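Long-range contacts in yersinopine synthase (Yersinia pestis, PDB 6C4M), which catalyses the NADPH-dependent reductive condensation of pyruvate with an amino-acid-derived intermediate, the last step in making the metallophore yersinopine: residues Ala33-Ala38 / Pro70-Gln75; Tyr168-Lys173 / Ala204-Phe209; Lys308-Arg313 / Gly418-Val423. One frame throughout, in Å; residues are numbered along the deposited sequence.

Contact 1: Ala33-Ala38 / Pro70-Gln75; sequences AAIQLA and PTLYLQ. With NAP (NADP nicotinamide-adenine-dinucleotide phosphate), chain B.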
loop_
_atom_site.group_PDB
_atom_site.type_symbol
_atom_site.label_atom_id
_atom_site.label_comp_id
_atom_site.label_asym_id
_atom_site.label_seq_id
_atom_site.Cartn_x
_atom_site.Cartn_y
_atom_site.Cartn_z
ATOM N N ALA A 33 29.358 12.357 3.432
ATOM C CA ALA A 33 30.015 11.054 3.409
ATOM C C ALA A 33 31.530 11.178 3.573
ATOM O O ALA A 33 32.165 10.314 4.191
ATOM C CB ALA A 33 29.681 10.336 2.102
ATOM N N ALA A 34 32.131 12.243 3.041
ATOM C CA ALA A 34 33.582 12.373 3.145
ATOM C C ALA A 34 34.010 12.546 4.587
ATOM O O ALA A 34 35.111 12.127 4.962
ATOM C CB ALA A 34 34.079 13.548 2.299
ATOM N N ILE A 35 33.161 13.140 5.419
ATOM C CA ILE A 35 33.503 13.248 6.830
ATOM C C ILE A 35 33.509 11.863 7.470
ATOM O O ILE A 35 34.454 11.495 8.180
ATOM C CB ILE A 35 32.540 14.213 7.543
ATOM C CG1 ILE A 35 32.696 15.624 6.958
ATOM C CG2 ILE A 35 32.797 14.244 9.030
ATOM C CD1 ILE A 35 31.572 16.571 7.357
ATOM N N GLN A 36 32.471 11.061 7.217
ATOM C CA GLN A 36 32.473 9.696 7.744
ATOM C C GLN A 36 33.692 8.931 7.247
ATOM O O GLN A 36 34.345 8.205 8.009
ATOM C CB GLN A 36 31.224 8.947 7.322
ATOM C CG GLN A 36 31.194 7.456 7.788
ATOM C CD GLN A 36 31.024 7.301 9.294
ATOM O OE1 GLN A 36 30.077 7.838 9.892
ATOM N NE2 GLN A 36 31.942 6.568 9.914
ATOM N N LEU A 37 33.941 9.014 5.938
ATOM C CA LEU A 37 35.078 8.338 5.331
ATOM C C LEU A 37 36.379 8.778 5.978
ATOM O O LEU A 37 37.224 7.946 6.315
ATOM C CB LEU A 37 35.109 8.629 3.834
ATOM C CG LEU A 37 36.273 8.101 3.001
ATOM C CD1 LEU A 37 36.310 6.586 2.997
ATOM C CD2 LEU A 37 36.127 8.657 1.587
ATOM N N ALA A 38 36.567 10.090 6.139
ATOM C CA ALA A 38 37.823 10.576 6.704
ATOM C C ALA A 38 38.051 10.031 8.103
ATOM O O ALA A 38 39.181 9.668 8.459
ATOM C CB ALA A 38 37.840 12.100 6.728
ATOM N N PRO A 70 41.545 22.930 11.176
ATOM C CA PRO A 70 41.402 21.867 10.162
ATOM C C PRO A 70 40.873 20.553 10.741
ATOM O O PRO A 70 41.498 19.498 10.640
ATOM C CB PRO A 70 42.827 21.754 9.601
ATOM C CG PRO A 70 43.729 22.200 10.712
ATOM C CD PRO A 70 42.958 23.221 11.495
ATOM N N THR A 71 39.667 20.603 11.306
ATOM C CA THR A 71 39.081 19.457 11.987
ATOM C C THR A 71 37.634 19.266 11.561
ATOM O O THR A 71 36.836 20.210 11.598
ATOM C CB THR A 71 39.152 19.638 13.501
ATOM O OG1 THR A 71 40.520 19.814 13.884
ATOM C CG2 THR A 71 38.555 18.436 14.208
ATOM N N LEU A 72 37.300 18.034 11.189
ATOM C CA LEU A 72 35.938 17.632 10.901
ATOM C C LEU A 72 35.381 16.846 12.083
ATOM O O LEU A 72 36.129 16.215 12.835
ATOM C CB LEU A 72 35.882 16.780 9.634
ATOM C CG LEU A 72 36.568 17.401 8.426
ATOM C CD1 LEU A 72 36.576 16.407 7.278
ATOM C CD2 LEU A 72 35.842 18.680 8.060
ATOM N N TYR A 73 34.061 16.887 12.229
ATOM C CA TYR A 73 33.353 16.296 13.361
ATOM C C TYR A 73 32.252 15.369 12.871
ATOM O O TYR A 73 31.559 15.678 11.895
ATOM C CB TYR A 73 32.751 17.387 14.254
ATOM C CG TYR A 73 33.803 18.257 14.906
ATOM C CD1 TYR A 73 34.410 17.871 16.093
ATOM C CD2 TYR A 73 34.207 19.453 14.323
ATOM C CE1 TYR A 73 35.382 18.650 16.689
ATOM C CE2 TYR A 73 35.174 20.246 14.920
ATOM C CZ TYR A 73 35.757 19.835 16.106
ATOM O OH TYR A 73 36.728 20.607 16.707
ATOM N N LEU A 74 32.097 14.236 13.560
ATOM C CA LEU A 74 31.131 13.210 13.196
ATOM C C LEU A 74 30.467 12.662 14.451
ATOM O O LEU A 74 31.109 12.503 15.494
ATOM C CB LEU A 74 31.783 12.051 12.432
ATOM C CG LEU A 74 30.946 10.793 12.118
ATOM C CD1 LEU A 74 29.957 10.986 10.980
ATOM C CD2 LEU A 74 31.905 9.659 11.789
ATOM N N GLN A 75 29.183 12.347 14.330
ATOM C CA GLN A 75 28.435 11.694 15.395
ATOM C C GLN A 75 27.671 10.500 14.850
ATOM O O GLN A 75 27.097 10.554 13.758
ATOM C CB GLN A 75 27.458 12.657 16.078
ATOM C CG GLN A 75 28.148 13.807 16.795
ATOM C CD GLN A 75 27.242 14.506 17.785
ATOM O OE1 GLN A 75 27.664 14.854 18.891
ATOM N NE2 GLN A 75 25.988 14.713 17.397
HETATM P PA NAP B . 27.073 14.985 -2.329
HETATM O O1A NAP B . 26.887 13.792 -3.184
HETATM O O2A NAP B . 25.772 15.820 -2.201
HETATM O O5B NAP B . 28.279 15.885 -2.989
HETATM C C5B NAP B . 29.606 15.352 -2.784
HETATM C C4B NAP B . 30.605 16.343 -3.412
HETATM O O4B NAP B . 30.231 16.451 -4.919
HETATM C C3B NAP B . 30.495 17.521 -2.912
HETATM O O3B NAP B . 31.801 18.177 -2.834
HETATM C C2B NAP B . 29.569 18.365 -3.978
HETATM O O2B NAP B . 29.879 19.800 -3.889
HETATM C C1B NAP B . 29.888 17.928 -5.142
HETATM N N9A NAP B . 28.659 17.895 -5.937
HETATM C C8A NAP B . 27.406 17.456 -5.740
HETATM N N7A NAP B . 26.747 17.753 -6.870
HETATM C C5A NAP B . 27.615 18.368 -7.733
HETATM C C6A NAP B . 27.370 18.828 -9.003
HETATM N N6A NAP B . 26.202 18.879 -9.882
HETATM N N1A NAP B . 28.367 19.406 -9.697
HETATM C C2A NAP B . 29.621 19.521 -9.143
HETATM N N3A NAP B . 29.858 19.060 -7.880
HETATM C C4A NAP B . 28.829 18.470 -7.173
HETATM O O3 NAP B . 27.520 14.458 -0.823
HETATM P PN NAP B . 27.579 12.966 -0.202
HETATM O O1N NAP B . 28.733 12.994 0.701
HETATM O O2N NAP B . 26.230 12.776 0.535
HETATM O O5D NAP B . 27.693 11.726 -1.313
HETATM C C5D NAP B . 28.980 11.145 -1.654
HETATM C C4D NAP B . 28.694 10.026 -2.676
HETATM O O4D NAP B . 27.791 8.897 -1.998
HETATM C C3D NAP B . 28.014 10.416 -3.733
HETATM O O3D NAP B . 28.411 9.476 -4.846
HETATM C C2D NAP B . 26.535 10.135 -3.444
HETATM O O2D NAP B . 25.921 9.829 -4.606
HETATM C C1D NAP B . 26.631 8.854 -2.595
HETATM N N1N NAP B . 25.578 8.707 -1.561
HETATM C C2N NAP B . 25.708 9.230 -0.322
HETATM C C3N NAP B . 24.678 9.021 0.623
HETATM C C7N NAP B . 24.782 9.607 2.048
HETATM O O7N NAP B . 24.242 9.107 2.953
HETATM N N7N NAP B . 25.574 10.796 2.215
HETATM C C4N NAP B . 23.560 8.310 0.289
HETATM C C5N NAP B . 23.436 7.798 -0.945
HETATM C C6N NAP B . 24.456 7.987 -1.884
HETATM P P2B NAP B . 29.098 20.762 -2.726
HETATM O O1X NAP B . 27.739 21.119 -3.289
HETATM O O2X NAP B . 28.930 20.001 -1.455
HETATM O O3X NAP B . 29.896 22.032 -2.539
#
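Ile-35 and Leu-72 open the apolar part of this contact: Ile-35 CG1 meets Leu-72 CD1 at 4.0 Å. The other branch of the isoleucine turns to the strand itself, where Ile-35 CG2 rests 3.4 Å from Tyr-73 O and 4.2 Å from Leu-74 CB. That division follows from the first torsion of Ile-35 (chi1 -63°), which sets CG2 anti to the backbone N and keeps CG1 beside it. No hydrogen bond joins the two segments, and helix 33-38 passes over strand 71-75 at 93°, with axes 8.2 Å apart.

Where a polar group meets an apolar one, the amide of Gln-36 lies against the fork of Leu-74: OE1 of Gln-36 is 3.2 Å from CD2 of Leu-74 and 3.3 Å from its CD1. The amide finds its polar partners elsewhere: OE1 bonds Thr-206, NE2 bonds Gln-84 and, weakly, Asp-40.

The cofactor bond is made at the start of the segment, Ala-33 N donating to O1N of NADP at 2.9 Å (146° at the hydrogen). This backbone amide serves the diphosphate, as in Rossmann-type dinucleotide folds, while the flank carrying Ile-35 and Gln-36 meets the sheet, Ile-35 by apolar contact and Gln-36 also by its bond to Thr-206 of the neighbouring strand.

Contact 2: Tyr168-Lys173 / Ala204-Phe209; sequences YYADTK and AYTKAF. With NAP (NADP nicotinamide-adenine-dinucleotide phosphate), chain B.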
loop_
_atom_site.group_PDB
_atom_site.type_symbol
_atom_site.label_atom_id
_atom_site.label_comp_id
_atom_site.label_asym_id
_atom_site.label_seq_id
_atom_site.Cartn_x
_atom_site.Cartn_y
_atom_site.Cartn_z
ATOM N N TYR A 168 27.825 4.055 -1.537
ATOM C CA TYR A 168 28.346 4.557 -0.279
ATOM C C TYR A 168 27.827 3.661 0.839
ATOM O O TYR A 168 26.721 3.100 0.747
ATOM C CB TYR A 168 27.946 6.017 -0.063
ATOM C CG TYR A 168 28.341 6.541 1.291
ATOM C CD1 TYR A 168 29.672 6.514 1.707
ATOM C CD2 TYR A 168 27.381 7.065 2.163
ATOM C CE1 TYR A 168 30.029 6.971 2.960
ATOM C CE2 TYR A 168 27.732 7.531 3.421
ATOM C CZ TYR A 168 29.050 7.490 3.812
ATOM O OH TYR A 168 29.397 7.960 5.066
ATOM N N TYR A 169 28.651 3.474 1.873
ATOM C CA TYR A 169 28.420 2.403 2.842
ATOM C C TYR A 169 27.609 2.842 4.060
ATOM O O TYR A 169 27.487 2.070 5.028
ATOM C CB TYR A 169 29.763 1.804 3.282
ATOM C CG TYR A 169 30.748 2.761 3.905
ATOM C CD1 TYR A 169 30.727 3.033 5.271
ATOM C CD2 TYR A 169 31.756 3.356 3.132
ATOM C CE1 TYR A 169 31.674 3.910 5.848
ATOM C CE2 TYR A 169 32.682 4.212 3.684
ATOM C CZ TYR A 169 32.652 4.499 5.031
ATOM O OH TYR A 169 33.632 5.347 5.546
ATOM N N ALA A 170 27.009 4.027 4.025
ATOM C CA ALA A 170 26.287 4.534 5.175
ATOM C C ALA A 170 25.210 5.520 4.739
ATOM O O ALA A 170 24.997 5.777 3.548
ATOM C CB ALA A 170 27.238 5.216 6.144
ATOM N N ASP A 171 24.585 6.114 5.750
ATOM C CA ASP A 171 23.618 7.201 5.634
ATOM C C ASP A 171 24.143 8.347 6.494
ATOM O O ASP A 171 24.102 8.271 7.728
ATOM C CB ASP A 171 22.249 6.728 6.113
ATOM C CG ASP A 171 21.156 7.769 5.911
ATOM O OD1 ASP A 171 21.456 8.985 5.873
ATOM O OD2 ASP A 171 19.994 7.355 5.783
ATOM N N THR A 172 24.636 9.400 5.855
ATOM C CA THR A 172 25.358 10.461 6.547
ATOM C C THR A 172 24.887 11.816 6.045
ATOM O O THR A 172 24.744 12.015 4.837
ATOM C CB THR A 172 26.888 10.351 6.326
ATOM O OG1 THR A 172 27.324 9.025 6.658
ATOM C CG2 THR A 172 27.632 11.375 7.200
ATOM N N LYS A 173 24.696 12.752 6.976
ATOM C CA LYS A 173 24.080 14.037 6.684
ATOM C C LYS A 173 24.713 15.138 7.527
ATOM O O LYS A 173 25.323 14.893 8.575
ATOM C CB LYS A 173 22.559 13.980 6.924
ATOM C CG LYS A 173 21.837 13.339 5.774
ATOM C CD LYS A 173 20.893 12.222 6.214
ATOM C CE LYS A 173 20.234 11.566 4.990
ATOM N NZ LYS A 173 21.257 11.154 3.944
ATOM N N ALA A 204 28.980 16.271 10.609
ATOM C CA ALA A 204 28.060 15.333 9.991
ATOM C C ALA A 204 27.585 14.347 11.038
ATOM O O ALA A 204 28.115 14.277 12.150
ATOM C CB ALA A 204 28.697 14.588 8.820
ATOM N N TYR A 205 26.567 13.581 10.674
ATOM C CA TYR A 205 26.097 12.533 11.556
ATOM C C TYR A 205 25.646 11.362 10.705
ATOM O O TYR A 205 25.107 11.535 9.610
ATOM C CB TYR A 205 24.968 13.022 12.480
ATOM C CG TYR A 205 23.622 13.118 11.830
ATOM C CD1 TYR A 205 23.335 14.145 10.947
ATOM C CD2 TYR A 205 22.620 12.189 12.111
ATOM C CE1 TYR A 205 22.075 14.245 10.342
ATOM C CE2 TYR A 205 21.357 12.287 11.515
ATOM C CZ TYR A 205 21.098 13.312 10.637
ATOM O OH TYR A 205 19.868 13.405 10.033
ATOM N N THR A 206 25.939 10.171 11.187
ATOM C CA THR A 206 25.622 8.952 10.468
ATOM C C THR A 206 24.566 8.209 11.262
ATOM O O THR A 206 24.780 7.888 12.436
ATOM C CB THR A 206 26.871 8.100 10.272
ATOM O OG1 THR A 206 27.782 8.799 9.408
ATOM C CG2 THR A 206 26.502 6.751 9.665
ATOM N N LYS A 207 23.438 7.946 10.603
ATOM C CA LYS A 207 22.260 7.303 11.178
ATOM C C LYS A 207 22.291 5.790 11.064
ATOM O O LYS A 207 21.627 5.107 11.853
ATOM C CB LYS A 207 20.992 7.799 10.464
ATOM C CG LYS A 207 20.659 9.262 10.680
ATOM C CD LYS A 207 19.910 9.908 9.476
ATOM C CE LYS A 207 18.707 9.090 9.019
ATOM N NZ LYS A 207 17.954 9.784 7.923
ATOM N N ALA A 208 23.035 5.250 10.102
ATOM C CA ALA A 208 22.964 3.826 9.811
ATOM C C ALA A 208 24.122 3.436 8.901
ATOM O O ALA A 208 24.617 4.259 8.120
ATOM C CB ALA A 208 21.614 3.478 9.168
ATOM N N PHE A 209 24.548 2.178 9.017
ATOM C CA PHE A 209 25.523 1.594 8.107
ATOM C C PHE A 209 24.849 0.516 7.263
ATOM O O PHE A 209 23.915 -0.152 7.716
ATOM C CB PHE A 209 26.717 1.010 8.882
ATOM C CG PHE A 209 27.557 2.062 9.568
ATOM C CD1 PHE A 209 28.389 2.886 8.834
ATOM C CD2 PHE A 209 27.483 2.244 10.934
ATOM C CE1 PHE A 209 29.142 3.860 9.458
ATOM C CE2 PHE A 209 28.223 3.208 11.564
ATOM C CZ PHE A 209 29.062 4.021 10.830
HETATM P PA NAP B . 27.073 14.985 -2.329
HETATM O O1A NAP B . 26.887 13.792 -3.184
HETATM O O2A NAP B . 25.772 15.820 -2.201
HETATM O O5B NAP B . 28.279 15.885 -2.989
HETATM C C5B NAP B . 29.606 15.352 -2.784
HETATM C C4B NAP B . 30.605 16.343 -3.412
HETATM O O4B NAP B . 30.231 16.451 -4.919
HETATM C C3B NAP B . 30.495 17.521 -2.912
HETATM O O3B NAP B . 31.801 18.177 -2.834
HETATM C C2B NAP B . 29.569 18.365 -3.978
HETATM O O2B NAP B . 29.879 19.800 -3.889
HETATM C C1B NAP B . 29.888 17.928 -5.142
HETATM N N9A NAP B . 28.659 17.895 -5.937
HETATM C C8A NAP B . 27.406 17.456 -5.740
HETATM N N7A NAP B . 26.747 17.753 -6.870
HETATM C C5A NAP B . 27.615 18.368 -7.733
HETATM C C6A NAP B . 27.370 18.828 -9.003
HETATM N N6A NAP B . 26.202 18.879 -9.882
HETATM N N1A NAP B . 28.367 19.406 -9.697
HETATM C C2A NAP B . 29.621 19.521 -9.143
HETATM N N3A NAP B . 29.858 19.060 -7.880
HETATM C C4A NAP B . 28.829 18.470 -7.173
HETATM O O3 NAP B . 27.520 14.458 -0.823
HETATM P PN NAP B . 27.579 12.966 -0.202
HETATM O O1N NAP B . 28.733 12.994 0.701
HETATM O O2N NAP B . 26.230 12.776 0.535
HETATM O O5D NAP B . 27.693 11.726 -1.313
HETATM C C5D NAP B . 28.980 11.145 -1.654
HETATM C C4D NAP B . 28.694 10.026 -2.676
HETATM O O4D NAP B . 27.791 8.897 -1.998
HETATM C C3D NAP B . 28.014 10.416 -3.733
HETATM O O3D NAP B . 28.411 9.476 -4.846
HETATM C C2D NAP B . 26.535 10.135 -3.444
HETATM O O2D NAP B . 25.921 9.829 -4.606
HETATM C C1D NAP B . 26.631 8.854 -2.595
HETATM N N1N NAP B . 25.578 8.707 -1.561
HETATM C C2N NAP B . 25.708 9.230 -0.322
HETATM C C3N NAP B . 24.678 9.021 0.623
HETATM C C7N NAP B . 24.782 9.607 2.048
HETATM O O7N NAP B . 24.242 9.107 2.953
HETATM N N7N NAP B . 25.574 10.796 2.215
HETATM C C4N NAP B . 23.560 8.310 0.289
HETATM C C5N NAP B . 23.436 7.798 -0.945
HETATM C C6N NAP B . 24.456 7.987 -1.884
HETATM P P2B NAP B . 29.098 20.762 -2.726
HETATM O O1X NAP B . 27.739 21.119 -3.289
HETATM O O2X NAP B . 28.930 20.001 -1.455
HETATM O O3X NAP B . 29.896 22.032 -2.539
#
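Strand 170-173 receives the nicotinamide carboxamide in the NADP pocket, and strand 204-209 pairs with it in antiparallel fashion. Thr-172 and Thr-206 face each other as a non-hydrogen-bonded pair, and their OG1 atoms approach to 2.8 Å. Each hydroxyl lies beside its own backbone N, and each has a further partner: Tyr-168 OH for Thr-172, Gln-36 OE1 for Thr-206. Thr-172 OG1 sits in the plane of the Tyr-168 ring, at its edge. The same ring lines the pocket, its CD2 lying 3.6 Å from NADP C7N.

Next along the strands, Lys-173 and Tyr-205 exchange two backbone bonds, Lys-173 N to Tyr-205 O and Tyr-205 N to Lys-173 O. The Tyr-205 side chain, with chi1 at 78°, brings CE1 to 3.5 Å from Lys-173 CB. On the same face Asp-171 stands between two lysines: its OD1 forms a salt bridge with Lys-173 NZ, weak as a hydrogen bond, and its OD2 a long one with Lys-207 NZ (3.8 Å). At the far end Ala-170 CB packs 3.7 Å from Phe-209 CD1.

Thr-172 reads the carboxamide with its backbone: its N donates to NADP O7N at 2.9 Å and 165°, and its O accepts from NADP N7N at 3.0 Å. Both amide positions of the nicotinamide are thus matched, which should fix the rotation of the carboxamide. The carboxylate of Asp-171 probably eases the repulsion between Lys-173 NZ and Lys-207 NZ, 5.3 Å apart.

Contact 3: Lys308-Arg313 / Gly418-Val423; sequences KRLLNR and GALDVV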
loop_
_atom_site.group_PDB
_atom_site.type_symbol
_atom_site.label_atom_id
_atom_site.label_comp_id
_atom_site.label_asym_id
_atom_site.label_seq_id
_atom_site.Cartn_x
_atom_site.Cartn_y
_atom_site.Cartn_z
ATOM N N LYS A 308 19.524 -6.003 -17.608
ATOM C CA LYS A 308 19.942 -7.377 -17.861
ATOM C C LYS A 308 20.413 -7.544 -19.299
ATOM O O LYS A 308 21.439 -8.198 -19.556
ATOM C CB LYS A 308 18.808 -8.343 -17.557
ATOM C CG LYS A 308 18.980 -9.745 -18.109
ATOM C CD LYS A 308 17.741 -10.553 -17.675
ATOM C CE LYS A 308 17.802 -11.985 -18.117
ATOM N NZ LYS A 308 17.976 -12.081 -19.577
ATOM N N ARG A 309 19.670 -6.969 -20.250
ATOM C CA ARG A 309 20.078 -7.013 -21.653
ATOM C C ARG A 309 21.443 -6.376 -21.847
ATOM O O ARG A 309 22.292 -6.917 -22.562
ATOM C CB ARG A 309 19.061 -6.292 -22.540
ATOM C CG ARG A 309 18.448 -7.172 -23.622
ATOM C CD ARG A 309 17.392 -6.429 -24.510
ATOM N NE ARG A 309 16.345 -5.747 -23.734
ATOM C CZ ARG A 309 15.343 -6.361 -23.111
ATOM N NH1 ARG A 309 15.243 -7.682 -23.164
ATOM N NH2 ARG A 309 14.442 -5.656 -22.425
ATOM N N LEU A 310 21.650 -5.197 -21.251
ATOM C CA LEU A 310 22.902 -4.473 -21.442
ATOM C C LEU A 310 24.058 -5.190 -20.770
ATOM O O LEU A 310 25.116 -5.387 -21.376
ATOM C CB LEU A 310 22.774 -3.047 -20.896
ATOM C CG LEU A 310 24.021 -2.169 -20.992
ATOM C CD1 LEU A 310 24.491 -2.068 -22.425
ATOM C CD2 LEU A 310 23.749 -0.774 -20.428
ATOM N N LEU A 311 23.885 -5.549 -19.498
ATOM C CA LEU A 311 24.914 -6.285 -18.774
ATOM C C LEU A 311 25.280 -7.580 -19.489
ATOM O O LEU A 311 26.464 -7.868 -19.712
ATOM C CB LEU A 311 24.434 -6.566 -17.363
ATOM C CG LEU A 311 24.341 -5.352 -16.443
ATOM C CD1 LEU A 311 23.627 -5.710 -15.155
ATOM C CD2 LEU A 311 25.727 -4.847 -16.138
ATOM N N ASN A 312 24.274 -8.377 -19.854
ATOM C CA ASN A 312 24.551 -9.621 -20.562
ATOM C C ASN A 312 25.390 -9.373 -21.808
ATOM O O ASN A 312 26.320 -10.132 -22.100
ATOM C CB ASN A 312 23.248 -10.313 -20.936
ATOM C CG ASN A 312 22.542 -10.931 -19.732
ATOM O OD1 ASN A 312 22.996 -10.814 -18.597
ATOM N ND2 ASN A 312 21.420 -11.553 -19.977
ATOM N N ARG A 313 25.065 -8.317 -22.557
ATOM C CA ARG A 313 25.857 -7.958 -23.729
ATOM C C ARG A 313 27.284 -7.640 -23.341
ATOM O O ARG A 313 28.224 -7.948 -24.080
ATOM C CB ARG A 313 25.212 -6.756 -24.426
ATOM C CG ARG A 313 25.942 -6.275 -25.655
ATOM C CD ARG A 313 25.758 -7.221 -26.817
ATOM N NE ARG A 313 26.222 -6.576 -28.034
ATOM C CZ ARG A 313 27.465 -6.644 -28.501
ATOM N NH1 ARG A 313 28.385 -7.370 -27.877
ATOM N NH2 ARG A 313 27.779 -5.995 -29.616
ATOM N N GLY A 418 22.920 1.625 -27.292
ATOM C CA GLY A 418 22.738 1.849 -28.717
ATOM C C GLY A 418 24.000 1.560 -29.515
ATOM O O GLY A 418 23.942 0.976 -30.599
ATOM N N ALA A 419 25.167 1.936 -28.977
ATOM C CA ALA A 419 26.408 1.619 -29.675
ATOM C C ALA A 419 26.622 0.117 -29.779
ATOM O O ALA A 419 27.269 -0.353 -30.721
ATOM C CB ALA A 419 27.597 2.268 -28.969
ATOM N N LEU A 420 26.112 -0.652 -28.817
ATOM C CA LEU A 420 26.279 -2.098 -28.819
ATOM C C LEU A 420 25.104 -2.841 -29.433
ATOM O O LEU A 420 25.079 -4.073 -29.384
ATOM C CB LEU A 420 26.514 -2.588 -27.396
ATOM C CG LEU A 420 27.779 -2.022 -26.749
ATOM C CD1 LEU A 420 27.907 -2.434 -25.283
ATOM C CD2 LEU A 420 28.959 -2.487 -27.512
ATOM N N ASP A 421 24.140 -2.129 -30.014
ATOM C CA ASP A 421 22.987 -2.746 -30.667
ATOM C C ASP A 421 22.061 -3.422 -29.647
ATOM O O ASP A 421 21.483 -4.481 -29.905
ATOM C CB ASP A 421 23.438 -3.733 -31.746
ATOM C CG ASP A 421 24.331 -3.073 -32.802
ATOM O OD1 ASP A 421 23.874 -2.067 -33.395
ATOM O OD2 ASP A 421 25.484 -3.544 -33.022
ATOM N N VAL A 422 21.915 -2.795 -28.484
ATOM C CA VAL A 422 21.062 -3.283 -27.406
ATOM C C VAL A 422 19.921 -2.289 -27.239
ATOM O O VAL A 422 20.168 -1.093 -27.058
ATOM C CB VAL A 422 21.845 -3.415 -26.089
ATOM C CG1 VAL A 422 20.910 -3.727 -24.950
ATOM C CG2 VAL A 422 22.932 -4.503 -26.181
ATOM N N VAL A 423 18.683 -2.776 -27.257
ATOM C CA VAL A 423 17.521 -1.907 -27.078
ATOM C C VAL A 423 17.106 -1.943 -25.619
ATOM O O VAL A 423 17.089 -3.011 -24.991
ATOM C CB VAL A 423 16.360 -2.319 -28.008
ATOM C CG1 VAL A 423 16.873 -2.425 -29.445
ATOM C CG2 VAL A 423 15.729 -3.608 -27.557
#
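The guanidinium of Arg-313 has Leu-420 CD2 standing 4.2 Å over one face, nearer its margin than its middle, and Leu-420 O at its edge. That carbonyl accepts from Arg-313 NE at 3.1 Å, in the carbonyl plane, and more weakly from NH2; it lies 19° out of the guanidinium plane. The guanidinium of Arg-309 likewise has a carbonyl at its edge: NE of Arg-309 donates to Val-423 O at 3.1 Å, a bond bent to 137° at the hydrogen, while its NH2 makes a salt bridge with Asp-306.

Between the two arginines Val-422 enters with both methyls. Its CG2 touches Arg-313 CG at 3.5 Å, and its CG1 lies 4.0 Å from Arg-309 CB. Arg-313 keeps CG anti to the backbone N and then bends at chi2 (73°), which carries the aliphatic chain past Val-422 toward the Leu-420 carbonyl.

A Schellman motif closes the helix here, with Asp-421 (positive phi) as its C-prime residue; Asp-421 N bonds to Gly-418 O and Val-422 N to Ala-417 O. Far from the cofactor, the contact ties the C-terminal turns of helix 294-313 to the C-terminal end of helix 401-419; Leu-310 packs on Leu-413 and Ala-417 of the latter, and Trp-470 of helix 459-471 touches both Arg-313 and Leu-420.

In the fold
Contacts 1 and 2 are neighbours, their centres 11 Å apart, and they share one sheet: strand 71-76 runs beside strand 203-217, with Gln-75 O 2.8 Å from Thr-206 N in a probable hydrogen bond. Helix 32-44 joins them a second time, where Gln-36 CB packs 3.1 Å from Tyr-168 OH. Together they address both ends of the nicotinamide half of NADP, contact 1 at its phosphate and contact 2 at its carboxamide. Contact 3 joins helices 294-313 and 401-419, away from the cofactor. Its centre is about 40 Å from that of contact 1 and 34 Å from that of contact 2, whose nearest atoms are about 17 Å away, on the opposite side of the chain's centre.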